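Local coordinates for urocanate hydratase (Paenibacillus sp. Soil724D2, PDB 7NED), which probably hydrates thiourocanate, the sulfur-bearing analogue of urocanate, in bacterial ergothioneine catabolism, with tightly bound NAD+ as cofactor, at residues Ile91-Cys96 against Ala473-Ile478; Met466-Ser471 against Glu509-Asn514. All blocks are in the same frame, centred on the assembly; numbering follows the deposited sequence.

Interaction 1: Ile91-Cys96 against Ala473-Ile478; sequences IVMANC and ADLVTI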
ATOM      1  N   ILE A  91      -1.801  -4.595  16.748  1.00 14.06           N
ATOM      2  CA  ILE A  91      -0.679  -4.061  15.994  1.00 13.73           C
ATOM      3  C   ILE A  91      -1.118  -3.878  14.548  1.00 19.37           C
ATOM      4  O   ILE A  91      -1.685  -4.803  13.953  1.00 15.50           O
ATOM      5  CB  ILE A  91       0.541  -4.999  16.060  1.00 13.56           C
ATOM      6  CG1 ILE A  91       1.103  -5.011  17.481  1.00 15.97           C
ATOM      7  CG2 ILE A  91       1.627  -4.512  15.105  1.00 13.46           C
ATOM      8  CD1 ILE A  91       2.207  -6.072  17.651  1.00 15.49           C
ATOM      9  N   VAL A  92      -0.839  -2.704  13.972  1.00 14.07           N
ATOM     10  CA  VAL A  92      -0.813  -2.575  12.523  1.00 13.51           C
ATOM     11  C   VAL A  92       0.610  -2.202  12.161  1.00 14.18           C
ATOM     12  O   VAL A  92       1.229  -1.371  12.834  1.00 14.29           O
ATOM     13  CB  VAL A  92      -1.820  -1.535  11.966  1.00 14.65           C
ATOM     14  CG1 VAL A  92      -3.252  -1.933  12.365  1.00 14.48           C
ATOM     15  CG2 VAL A  92      -1.476  -0.132  12.454  1.00 15.86           C
ATOM     16  N   MET A  93       1.134  -2.818  11.112  1.00 11.34           N
ATOM     17  CA  MET A  93       2.496  -2.524  10.695  1.00 14.37           C
ATOM     18  C   MET A  93       2.593  -2.464   9.179  1.00 14.80           C
ATOM     19  O   MET A  93       1.832  -3.120   8.459  1.00 16.50           O
ATOM     20  CB  MET A  93       3.465  -3.585  11.260  1.00 12.22           C
ATOM     21  CG  MET A  93       2.977  -4.998  11.135  1.00 16.36           C
ATOM     22  SD  MET A  93       4.417  -6.126  11.267  1.00 17.41           S
ATOM     23  CE  MET A  93       4.515  -6.070  13.041  1.00 16.55           C
ATOM     24  N   ALA A  94       3.559  -1.693   8.693  1.00 13.86           N
ATOM     25  CA  ALA A  94       3.793  -1.573   7.259  1.00 11.96           C
ATOM     26  C   ALA A  94       5.293  -1.542   7.076  1.00 13.05           C
ATOM     27  O   ALA A  94       5.963  -0.677   7.650  1.00 12.97           O
ATOM     28  CB  ALA A  94       3.119  -0.319   6.671  1.00 13.31           C
ATOM     29  N   ASN A  95       5.836  -2.539   6.360  1.00 14.96           N
ATOM     30  CA  ASN A  95       7.279  -2.770   6.315  1.00 15.87           C
ATOM     31  C   ASN A  95       7.802  -2.735   4.881  1.00 13.34           C
ATOM     32  O   ASN A  95       7.345  -3.485   4.013  1.00 14.12           O
ATOM     33  CB  ASN A  95       7.635  -4.096   7.002  1.00 15.55           C
ATOM     34  CG  ASN A  95       7.208  -4.110   8.459  1.00 14.37           C
ATOM     35  OD1 ASN A  95       7.551  -3.196   9.215  1.00 16.63           O
ATOM     36  ND2 ASN A  95       6.431  -5.112   8.853  1.00 16.05           N
ATOM     37  N   CYS A  96       8.730  -1.826   4.657  1.00 13.20           N
ATOM     38  CA  CYS A  96       9.613  -1.742   3.511  1.00 14.36           C
ATOM     39  C   CYS A  96       8.778  -1.330   2.259  1.00 16.62           C
ATOM     40  O   CYS A  96       8.990  -1.792   1.145  1.00 16.55           O
ATOM     41  CB  CYS A  96      10.373  -3.073   3.368  1.00 15.97           C
ATOM     42  SG  CYS A  96      11.659  -3.018   2.119  1.00 19.68           S
ATOM     43  N   ALA A 473      -9.048  -8.491  13.422  1.00 17.47           N
ATOM     44  CA  ALA A 473      -7.831  -9.274  13.531  1.00 15.87           C
ATOM     45  C   ALA A 473      -6.940  -8.706  14.647  1.00 18.17           C
ATOM     46  O   ALA A 473      -7.141  -7.586  15.147  1.00 14.14           O
ATOM     47  CB  ALA A 473      -7.096  -9.266  12.182  1.00 18.17           C
ATOM     48  N   ASP A 474      -5.948  -9.502  15.061  1.00 15.68           N
ATOM     49  CA  ASP A 474      -5.066  -9.067  16.145  1.00 15.46           C
ATOM     50  C   ASP A 474      -3.847  -8.352  15.618  1.00 13.66           C
ATOM     51  O   ASP A 474      -3.357  -7.410  16.244  1.00 16.38           O
ATOM     52  CB  ASP A 474      -4.615 -10.289  16.986  1.00 16.59           C
ATOM     53  CG  ASP A 474      -5.757 -10.833  17.842  1.00 17.21           C
ATOM     54  OD1 ASP A 474      -6.360 -11.847  17.425  1.00 18.99           O
ATOM     55  OD2 ASP A 474      -6.110 -10.196  18.868  1.00 20.74           O
ATOM     56  N   LEU A 475      -3.343  -8.774  14.468  1.00 12.44           N
ATOM     57  CA  LEU A 475      -2.214  -8.097  13.844  1.00 14.51           C
ATOM     58  C   LEU A 475      -2.417  -8.077  12.338  1.00 15.37           C
ATOM     59  O   LEU A 475      -2.748  -9.106  11.743  1.00 13.47           O
ATOM     60  CB  LEU A 475      -0.885  -8.805  14.188  1.00 17.67           C
ATOM     61  CG  LEU A 475       0.430  -8.213  13.649  1.00 16.64           C
ATOM     62  CD1 LEU A 475       1.630  -8.542  14.564  1.00 15.18           C
ATOM     63  CD2 LEU A 475       0.730  -8.665  12.229  1.00 17.37           C
ATOM     64  N   VAL A 476      -2.189  -6.923  11.714  1.00 14.31           N
ATOM     65  CA  VAL A 476      -2.297  -6.794  10.268  1.00 13.11           C
ATOM     66  C   VAL A 476      -1.042  -6.101   9.755  1.00 14.83           C
ATOM     67  O   VAL A 476      -0.528  -5.172  10.390  1.00 16.43           O
ATOM     68  CB  VAL A 476      -3.573  -6.003   9.875  1.00 14.84           C
ATOM     69  CG1 VAL A 476      -3.680  -5.845   8.364  1.00 16.48           C
ATOM     70  CG2 VAL A 476      -4.782  -6.693  10.435  1.00 15.06           C
ATOM     71  N   THR A 477      -0.556  -6.541   8.613  1.00 12.29           N
ATOM     72  CA  THR A 477       0.677  -5.996   8.060  1.00 15.18           C
ATOM     73  C   THR A 477       0.554  -5.838   6.550  1.00 16.58           C
ATOM     74  O   THR A 477      -0.127  -6.621   5.890  1.00 12.50           O
ATOM     75  CB  THR A 477       1.881  -6.892   8.406  1.00 14.97           C
ATOM     76  OG1 THR A 477       3.087  -6.234   8.011  1.00 17.71           O
ATOM     77  CG2 THR A 477       1.805  -8.277   7.698  1.00 12.64           C
ATOM     78  N   ILE A 478       1.227  -4.820   6.017  1.00 12.82           N
ATOM     79  CA  ILE A 478       1.464  -4.664   4.586  1.00 14.04           C
ATOM     80  C   ILE A 478       2.969  -4.583   4.360  1.00 15.28           C
ATOM     81  O   ILE A 478       3.648  -3.723   4.935  1.00 13.44           O
ATOM     82  CB  ILE A 478       0.782  -3.411   4.024  1.00 12.94           C
ATOM     83  CG1 ILE A 478      -0.720  -3.504   4.244  1.00 12.60           C
ATOM     84  CG2 ILE A 478       1.112  -3.301   2.543  1.00 11.99           C
ATOM     85  CD1 ILE A 478      -1.473  -2.158   3.951  1.00 15.53           C
TER

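Interaction 2: Met466-Ser471 against Glu509-Asn514; sequences MLNCSS and ETTLNN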
ATOM      1  N   MET A 466      -6.772  -3.662   4.874  1.00 12.43           N
ATOM      2  CA  MET A 466      -7.851  -2.818   5.391  1.00 12.93           C
ATOM      3  C   MET A 466      -9.065  -3.602   5.826  1.00 13.69           C
ATOM      4  O   MET A 466      -9.648  -3.304   6.876  1.00 15.02           O
ATOM      5  CB  MET A 466      -8.262  -1.719   4.410  1.00 13.12           C
ATOM      6  CG  MET A 466      -7.142  -0.732   4.103  1.00 13.97           C
ATOM      7  SD  MET A 466      -7.799   0.599   3.101  1.00 16.85           S
ATOM      8  CE  MET A 466      -7.887  -0.267   1.577  1.00 13.20           C
ATOM      9  N   LEU A 467      -9.484  -4.576   5.030  1.00 12.67           N
ATOM     10  CA  LEU A 467     -10.628  -5.399   5.420  1.00 13.36           C
ATOM     11  C   LEU A 467     -10.325  -6.221   6.669  1.00 15.32           C
ATOM     12  O   LEU A 467     -11.177  -6.360   7.563  1.00 15.33           O
ATOM     13  CB  LEU A 467     -11.017  -6.317   4.246  1.00 14.20           C
ATOM     14  CG  LEU A 467     -12.279  -7.164   4.423  1.00 13.62           C
ATOM     15  CD1 LEU A 467     -13.505  -6.291   4.737  1.00 16.16           C
ATOM     16  CD2 LEU A 467     -12.571  -8.015   3.158  1.00 14.33           C
ATOM     17  N   ASN A 468      -9.111  -6.770   6.767  1.00 14.54           N
ATOM     18  CA  ASN A 468      -8.786  -7.525   7.973  1.00 14.63           C
ATOM     19  C   ASN A 468      -8.727  -6.627   9.202  1.00 16.18           C
ATOM     20  O   ASN A 468      -9.127  -7.052  10.291  1.00 17.95           O
ATOM     21  CB  ASN A 468      -7.482  -8.289   7.786  1.00 14.72           C
ATOM     22  CG  ASN A 468      -7.683  -9.496   6.894  1.00 16.24           C
ATOM     23  OD1 ASN A 468      -8.830  -9.901   6.667  1.00 15.98           O
ATOM     24  ND2 ASN A 468      -6.598 -10.088   6.408  1.00 14.98           N
ATOM     25  N   CYS A 469      -8.239  -5.385   9.057  1.00 14.06           N
ATOM     26  CA  CYS A 469      -8.328  -4.444  10.173  1.00 14.69           C
ATOM     27  C   CYS A 469      -9.770  -4.199  10.556  1.00 19.45           C
ATOM     28  O   CYS A 469     -10.082  -3.984  11.736  1.00 17.94           O
ATOM     29  CB  CYS A 469      -7.695  -3.105   9.809  1.00 15.07           C
ATOM     30  SG  CYS A 469      -5.887  -3.144   9.777  1.00 15.38           S
ATOM     31  N   SER A 470     -10.639  -4.109   9.551  1.00 13.80           N
ATOM     32  CA  SER A 470     -12.058  -3.910   9.794  1.00 14.90           C
ATOM     33  C   SER A 470     -12.728  -5.163  10.325  1.00 16.15           C
ATOM     34  O   SER A 470     -13.900  -5.111  10.702  1.00 18.42           O
ATOM     35  CB  SER A 470     -12.744  -3.472   8.490  1.00 15.37           C
ATOM     36  OG  SER A 470     -12.085  -2.346   7.932  1.00 14.65           O
ATOM     37  N   SER A 471     -12.029  -6.294  10.331  1.00 14.44           N
ATOM     38  CA  SER A 471     -12.641  -7.572  10.678  1.00 13.82           C
ATOM     39  C   SER A 471     -12.210  -8.083  12.047  1.00 18.67           C
ATOM     40  O   SER A 471     -12.466  -9.262  12.364  1.00 16.65           O
ATOM     41  CB  SER A 471     -12.287  -8.627   9.619  1.00 15.60           C
ATOM     42  OG  SER A 471     -12.849  -8.303   8.350  1.00 17.35           O
ATOM     43  N   GLU A 509     -14.118 -15.676  13.319  1.00 15.27           N
ATOM     44  CA  GLU A 509     -15.079 -15.888  12.248  1.00 19.72           C
ATOM     45  C   GLU A 509     -15.033 -14.755  11.238  1.00 19.06           C
ATOM     46  O   GLU A 509     -15.021 -14.994  10.023  1.00 17.49           O
ATOM     47  CB  GLU A 509     -16.481 -15.996  12.847  1.00 18.33           C
ATOM     48  CG  GLU A 509     -17.548 -16.520  11.911  1.00 26.71           C
ATOM     49  CD  GLU A 509     -18.900 -16.541  12.614  1.00 28.21           C
ATOM     50  OE1 GLU A 509     -19.457 -15.462  12.857  1.00 43.51           O
ATOM     51  OE2 GLU A 509     -19.372 -17.610  12.994  1.00 36.73           O
ATOM     52  N   THR A 510     -15.065 -13.505  11.740  1.00 16.25           N
ATOM     53  CA  THR A 510     -15.185 -12.339  10.859  1.00 17.79           C
ATOM     54  C   THR A 510     -13.945 -12.202  10.007  1.00 17.40           C
ATOM     55  O   THR A 510     -14.042 -12.080   8.782  1.00 16.59           O
ATOM     56  CB  THR A 510     -15.434 -11.064  11.668  1.00 20.27           C
ATOM     57  OG1 THR A 510     -16.568 -11.273  12.543  1.00 20.86           O
ATOM     58  CG2 THR A 510     -15.671  -9.820  10.738  1.00 19.36           C
ATOM     59  N   THR A 511     -12.764 -12.273  10.640  1.00 15.79           N
ATOM     60  CA  THR A 511     -11.511 -12.142   9.906  1.00 15.84           C
ATOM     61  C   THR A 511     -11.307 -13.279   8.917  1.00 17.31           C
ATOM     62  O   THR A 511     -10.936 -13.043   7.760  1.00 14.47           O
ATOM     63  CB  THR A 511     -10.323 -12.080  10.867  1.00 16.73           C
ATOM     64  OG1 THR A 511     -10.325 -10.806  11.515  1.00 17.43           O
ATOM     65  CG2 THR A 511      -9.035 -12.204  10.100  1.00 17.13           C
ATOM     66  N   LEU A 512     -11.494 -14.527   9.356  1.00 14.80           N
ATOM     67  CA  LEU A 512     -11.165 -15.635   8.469  1.00 14.58           C
ATOM     68  C   LEU A 512     -12.138 -15.702   7.281  1.00 16.52           C
ATOM     69  O   LEU A 512     -11.722 -15.946   6.143  1.00 16.73           O
ATOM     70  CB  LEU A 512     -11.126 -16.956   9.272  1.00 14.82           C
ATOM     71  CG  LEU A 512      -9.911 -17.004  10.236  1.00 16.34           C
ATOM     72  CD1 LEU A 512      -9.968 -18.195  11.234  1.00 16.21           C
ATOM     73  CD2 LEU A 512      -8.562 -17.015   9.471  1.00 17.18           C
ATOM     74  N   ASN A 513     -13.439 -15.487   7.510  1.00 15.34           N
ATOM     75  CA  ASN A 513     -14.352 -15.473   6.359  1.00 16.08           C
ATOM     76  C   ASN A 513     -13.972 -14.376   5.356  1.00 16.18           C
ATOM     77  O   ASN A 513     -14.119 -14.558   4.146  1.00 16.96           O
ATOM     78  CB  ASN A 513     -15.790 -15.255   6.801  1.00 18.53           C
ATOM     79  CG  ASN A 513     -16.408 -16.468   7.442  1.00 21.07           C
ATOM     80  OD1 ASN A 513     -15.963 -17.614   7.258  1.00 20.11           O
ATOM     81  ND2 ASN A 513     -17.502 -16.227   8.158  1.00 21.05           N
ATOM     82  N   ASN A 514     -13.510 -13.222   5.836  1.00 15.57           N
ATOM     83  CA  ASN A 514     -13.163 -12.137   4.906  1.00 12.04           C
ATOM     84  C   ASN A 514     -11.761 -12.277   4.337  1.00 16.17           C
ATOM     85  O   ASN A 514     -11.490 -11.794   3.227  1.00 17.51           O
ATOM     86  CB  ASN A 514     -13.289 -10.765   5.605  1.00 14.34           C
ATOM     87  CG  ASN A 514     -14.710 -10.449   5.989  1.00 18.53           C
ATOM     88  OD1 ASN A 514     -15.628 -11.139   5.535  1.00 19.03           O
ATOM     89  ND2 ASN A 514     -14.908  -9.457   6.875  1.00 13.78           N
TER
HETATM   90  O   HOH W   1      -9.501  -9.699   3.545  1.00 17.80           O

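Interaction 1: Ile91-Cys96 against Ala473-Ile478
A parallel pairing of beta strands, Ile91 beside Leu475 through Ala94 beside Ile478, stitches the N-terminal part of the urocanase chain to its C-terminal part within one mixed sheet. The odd-numbered residues of 91-95 carry the five backbone hydrogen bonds. Ile91 N gives to Asp474 O, the longest of them at 3.3 Å, and Ile91 O takes Val476 N; Met93 N gives to Val476 O and Met93 O takes Ile478 N. Asn95 N closes the series on Ile478 O at 2.9 Å. Val92 and Ala94 instead use their backbone N-H and C=O groups on strand 69-74 and the residue after it, Ser75. Carbonyl oxygens also take CA-H donors, Thr477 CA lying 3.1 Å from Met93 O.

Ile91, Met93, Leu475 and Thr477 share one face. Ile91 and Leu475 run side by side, their CD1 methyls 4.0 Å apart. Met93 CG is wedged between backbone N and carbonyl carbon (chi1 44°), which sets it close against Thr477 CB; a bend at chi3 (80°) then carries Met93 CE to within 4.1 Å of Leu475 CD1. The sulfur passes beside Asn95, whose ND2 makes a weak hydrogen bond to SD. Asp474 opens a classic beta bulge with Leu475 opposite Thr495, and its carboxylate forms salt bridges with Arg507 and Arg18.

Loop residues Ala125 to Gln128 cover the face bearing Leu475 and Thr477. On the other face, Val476 and Ile478 pack on helix 459-469, where Leu462 and Met466 of the second subunit also arrive, while strands 69-74 and 490-498 flank the pair within the sheet.

Interaction 2: Met466-Ser471 against Glu509-Asn514
Ser471 and Asn514 make the central polar contact: the amide ND2 of Asn514 donates to Ser471 OG over 2.8 Å, and the bond is nearly straight (160°), with the hydroxyl oxygen close to the amide plane. Asn514 ND2 also donates to the backbone oxygen of Lys83 of the second subunit. Ser471 OG, which lies beside its own backbone N (chi1 -65°), in turn donates a hydrogen bond to Leu467 O (2.7 Å) from above the carbonyl plane. One hydroxyl therefore accepts from helix 502-525 and donates to helix 459-469. Replacing Ser471 by an alanine would probably leave the Asn514 amide without this acceptor and deprive Leu467 O of its hydroxyl donor. A second direct bond runs from Thr511 OG1 to Ser471 O (2.8 Å), approaching well above the carbonyl plane rather than along a lone pair; the same hydroxyl also has a weak hydrogen bond to Arg507 O.

The elements so joined belong to the urocanase C-terminal region. The C-terminal part of helix 459-469 and the residues after it meet the flank of the long helix 502-525, the chain between them supplying the neighbouring antiparallel strands 475-480 and 490-498.

Water adds a bridge, donating to Asn468 OD1 at 3.2 Å and to Asn514 O at 2.9 Å, while Asn468 ND2 is hydrogen-bonded to Asp515 OD1.

Apolar contacts fill in around these bonds. Leu467 crosses Asn514 at about a right angle, its CD2 methyl 3.8 Å from Asn514 CB. Thr510 lays its CG2 methyl 3.8 Å from Ser471 CB, its own hydroxyl being hydrogen-bonded to Ile506 O. Beyond this edge lies the second subunit, whose Phe82 packs on Asn514.

Both contacts are buried, their centres about 13 Å apart, and both lie beside the second subunit. They meet directly through helix 459-469, the helix of interaction 2, whose Cys469 sulfur packs against Val476 and Val92 of interaction 1; Ala473, leading into strand 475-480, touches Asn468 and Thr511. Interaction 1 lies within the sheet and relies on regular backbone bonds, with mostly apolar side chains on its faces. Interaction 2, the C-terminal part of one helix against the flank of another, has no backbone-to-backbone bond across it and depends on hydroxyls, an amide and a water. Interaction 1 joins the N- and C-terminal urocanase domains, whereas interaction 2 stays within the C-terminal one.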